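Local coordinates for protein mandelate racemase/muconate lactonizing enzyme (Polaromonas sp., PDB 3CB3) that belongs to the mandelate racemase/muconate lactonizing enzyme family of the enolase superfamily and probably catalyses a magnesium-dependent reaction on a sugar-acid substrate, at residues G143-S148 with A327-P332. Residues are numbered along the deposited sequence; the frame is centred on the assembly and turned at random.
Sequences GSYRDS and AYPREP
G143, where helix 138-142 ends, turns its carbonyl toward A327: G143 O lies 3.3 Å from A327 CA in a CA-H...O contact and equally near the methyl. With phi positive, the backbone of G143 would press any CB into the preceding carbonyl oxygen, which accounts for glycine here. S144 then passes A327 backbone to backbone. Y145 lays one ring face on P329, whose CA sits 3.8 Å from the ring centroid, almost on the normal, a CH-pi contact; P329 CG lies by Y145 OH. At the ring's edge, A327 O approaches Y145 CE2. R146 carries the polar half of the contact. Its guanidinium meets one acceptor end-on, R146 NH1 and NH2 bonding to Y328 O at 2.7 and 2.8 Å, with the oxygen nearly in the guanidinium plane and both bonds bent (145° and 139°). P332 CD packs 3.4 Å from R146 CZ over the centre of one face and Y145 CB toward the rim of the other, limiting the group's rotation. The bend at chi3 (70°) brings R146 NE round to E331 OE1, a long salt bridge of 3.5 Å, with a water also linking the two atoms. Were R146 an alanine, Y328 O would probably lose both donors, E331 would keep R354 but lose this second arginine, and a gap would open between Y145 and P332. This is surface packing of two helix-to-strand loops in an enolase-superfamily chain: they leave helices 138-142 and 318-326 and lead into the adjacent parallel strands 148-152 and 333-335, while Y328 and P329 rest against helix 295-308.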
ATOM      1  N   GLY A 143       1.884  26.846  11.845  1.00 19.96           N
ATOM      2  CA  GLY A 143       0.948  27.935  12.023  1.00 20.04           C
ATOM      3  C   GLY A 143      -0.264  27.308  12.696  1.00 21.74           C
ATOM      4  O   GLY A 143      -0.870  26.384  12.145  1.00 21.60           O
ATOM      5  N   SER A 144      -0.620  27.791  13.880  1.00 21.27           N
ATOM      6  CA  SER A 144      -1.760  27.228  14.597  1.00 22.94           C
ATOM      7  C   SER A 144      -2.964  28.157  14.667  1.00 22.13           C
ATOM      8  O   SER A 144      -2.875  29.350  14.375  1.00 22.29           O
ATOM      9  CB  SER A 144      -1.350  26.815  16.014  1.00 21.91           C
ATOM     10  OG  SER A 144      -1.215  27.938  16.862  1.00 29.68           O
ATOM     11  N   TYR A 145      -4.096  27.583  15.045  1.00 21.12           N
ATOM     12  CA  TYR A 145      -5.341  28.320  15.168  1.00 21.46           C
ATOM     13  C   TYR A 145      -5.830  28.224  16.609  1.00 21.12           C
ATOM     14  O   TYR A 145      -6.806  28.866  16.976  1.00 22.81           O
ATOM     15  CB  TYR A 145      -6.404  27.719  14.245  1.00 22.75           C
ATOM     16  CG  TYR A 145      -6.231  28.014  12.776  1.00 24.42           C
ATOM     17  CD1 TYR A 145      -6.906  29.076  12.174  1.00 24.59           C
ATOM     18  CD2 TYR A 145      -5.430  27.200  11.970  1.00 25.65           C
ATOM     19  CE1 TYR A 145      -6.796  29.316  10.807  1.00 23.76           C
ATOM     20  CE2 TYR A 145      -5.315  27.434  10.598  1.00 25.81           C
ATOM     21  CZ  TYR A 145      -6.003  28.487  10.029  1.00 24.56           C
ATOM     22  OH  TYR A 145      -5.939  28.681   8.672  1.00 28.14           O
ATOM     23  N   ARG A 146      -5.150  27.418  17.417  1.00 19.72           N
ATOM     24  CA  ARG A 146      -5.544  27.233  18.807  1.00 20.26           C
ATOM     25  C   ARG A 146      -4.400  26.697  19.669  1.00 20.64           C
ATOM     26  O   ARG A 146      -3.509  25.988  19.183  1.00 21.06           O
ATOM     27  CB  ARG A 146      -6.751  26.279  18.872  1.00 19.89           C
ATOM     28  CG  ARG A 146      -6.504  24.899  18.241  1.00 17.82           C
ATOM     29  CD  ARG A 146      -7.822  24.139  18.006  1.00 15.33           C
ATOM     30  NE  ARG A 146      -8.625  24.746  16.941  1.00 15.38           N
ATOM     31  CZ  ARG A 146      -8.366  24.619  15.642  1.00 15.26           C
ATOM     32  NH1 ARG A 146      -7.334  23.897  15.239  1.00 13.70           N
ATOM     33  NH2 ARG A 146      -9.130  25.227  14.747  1.00 16.57           N
ATOM     34  N   ASP A 147      -4.425  27.036  20.953  1.00 20.56           N
ATOM     35  CA  ASP A 147      -3.383  26.583  21.868  1.00 22.79           C
ATOM     36  C   ASP A 147      -3.760  25.279  22.565  1.00 21.84           C
ATOM     37  O   ASP A 147      -2.944  24.688  23.267  1.00 20.30           O
ATOM     38  CB  ASP A 147      -3.090  27.657  22.916  1.00 27.96           C
ATOM     39  CG  ASP A 147      -2.664  28.965  22.295  1.00 33.22           C
ATOM     40  OD1 ASP A 147      -1.846  28.938  21.350  1.00 37.03           O
ATOM     41  OD2 ASP A 147      -3.145  30.020  22.755  1.00 39.59           O
ATOM     42  N   SER A 148      -5.006  24.851  22.381  1.00 20.84           N
ATOM     43  CA  SER A 148      -5.490  23.599  22.964  1.00 19.92           C
ATOM     44  C   SER A 148      -6.519  22.989  22.002  1.00 18.91           C
ATOM     45  O   SER A 148      -7.165  23.700  21.237  1.00 21.07           O
ATOM     46  CB  SER A 148      -6.115  23.839  24.349  1.00 18.91           C
ATOM     47  OG  SER A 148      -7.324  24.575  24.248  1.00 18.25           O
ATOM     48  N   ALA A 327      -3.096  23.064  13.792  1.00 19.33           N
ATOM     49  CA  ALA A 327      -2.922  23.773  12.531  1.00 18.32           C
ATOM     50  C   ALA A 327      -4.127  23.739  11.591  1.00 20.93           C
ATOM     51  O   ALA A 327      -4.105  24.373  10.535  1.00 20.48           O
ATOM     52  CB  ALA A 327      -1.688  23.225  11.807  1.00 19.40           C
ATOM     53  N   TYR A 328      -5.173  22.998  11.952  1.00 18.76           N
ATOM     54  CA  TYR A 328      -6.357  22.916  11.102  1.00 19.65           C
ATOM     55  C   TYR A 328      -7.316  24.081  11.424  1.00 21.24           C
ATOM     56  O   TYR A 328      -7.508  24.430  12.585  1.00 21.86           O
ATOM     57  CB  TYR A 328      -7.047  21.562  11.311  1.00 19.56           C
ATOM     58  CG  TYR A 328      -7.997  21.179  10.205  1.00 20.24           C
ATOM     59  CD1 TYR A 328      -7.519  20.807   8.948  1.00 19.40           C
ATOM     60  CD2 TYR A 328      -9.378  21.202  10.407  1.00 19.74           C
ATOM     61  CE1 TYR A 328      -8.396  20.464   7.916  1.00 20.44           C
ATOM     62  CE2 TYR A 328     -10.260  20.867   9.393  1.00 18.27           C
ATOM     63  CZ  TYR A 328      -9.765  20.498   8.143  1.00 18.97           C
ATOM     64  OH  TYR A 328     -10.644  20.180   7.126  1.00 19.78           O
ATOM     65  N   PRO A 329      -7.927  24.690  10.392  1.00 22.20           N
ATOM     66  CA  PRO A 329      -8.862  25.819  10.503  1.00 24.61           C
ATOM     67  C   PRO A 329     -10.109  25.628  11.371  1.00 26.72           C
ATOM     68  O   PRO A 329     -10.421  26.470  12.211  1.00 26.09           O
ATOM     69  CB  PRO A 329      -9.235  26.100   9.046  1.00 24.06           C
ATOM     70  CG  PRO A 329      -8.018  25.700   8.309  1.00 25.67           C
ATOM     71  CD  PRO A 329      -7.658  24.392   8.974  1.00 22.68           C
ATOM     72  N   ARG A 330     -10.842  24.543  11.141  1.00 28.42           N
ATOM     73  CA  ARG A 330     -12.054  24.279  11.911  1.00 29.47           C
ATOM     74  C   ARG A 330     -11.723  23.423  13.132  1.00 28.09           C
ATOM     75  O   ARG A 330     -10.811  22.596  13.084  1.00 28.30           O
ATOM     76  CB  ARG A 330     -13.098  23.605  11.011  1.00 31.21           C
ATOM     77  CG  ARG A 330     -13.640  24.545   9.928  1.00 34.91           C
ATOM     78  CD  ARG A 330     -14.698  23.888   9.047  1.00 35.76           C
ATOM     79  NE  ARG A 330     -14.105  23.025   8.028  1.00 39.31           N
ATOM     80  CZ  ARG A 330     -13.554  23.462   6.897  1.00 40.02           C
ATOM     81  NH1 ARG A 330     -13.517  24.761   6.619  1.00 39.47           N
ATOM     82  NH2 ARG A 330     -13.032  22.595   6.039  1.00 39.13           N
ATOM     83  N   GLU A 331     -12.461  23.629  14.222  1.00 27.60           N
ATOM     84  CA  GLU A 331     -12.225  22.906  15.474  1.00 26.51           C
ATOM     85  C   GLU A 331     -12.177  21.388  15.325  1.00 23.15           C
ATOM     86  O   GLU A 331     -13.155  20.759  14.951  1.00 22.79           O
ATOM     87  CB  GLU A 331     -13.277  23.270  16.530  1.00 28.65           C
ATOM     88  CG  GLU A 331     -13.059  22.557  17.877  1.00 29.98           C
ATOM     89  CD  GLU A 331     -11.722  22.905  18.535  1.00 34.41           C
ATOM     90  OE1 GLU A 331     -11.517  24.099  18.832  1.00 30.46           O
ATOM     91  OE2 GLU A 331     -10.875  21.989  18.760  1.00 34.56           O
ATOM     92  N   PRO A 332     -11.018  20.792  15.626  1.00 21.64           N
ATOM     93  CA  PRO A 332     -10.786  19.351  15.543  1.00 22.46           C
ATOM     94  C   PRO A 332     -10.970  18.629  16.876  1.00 20.88           C
ATOM     95  O   PRO A 332     -11.219  19.257  17.906  1.00 21.20           O
ATOM     96  CB  PRO A 332      -9.348  19.281  15.063  1.00 21.81           C
ATOM     97  CG  PRO A 332      -8.718  20.397  15.853  1.00 23.66           C
ATOM     98  CD  PRO A 332      -9.742  21.520  15.753  1.00 22.67           C
TER
HETATM   99  O   HOH W   1     -10.660  26.370  17.776  1.00 38.02           O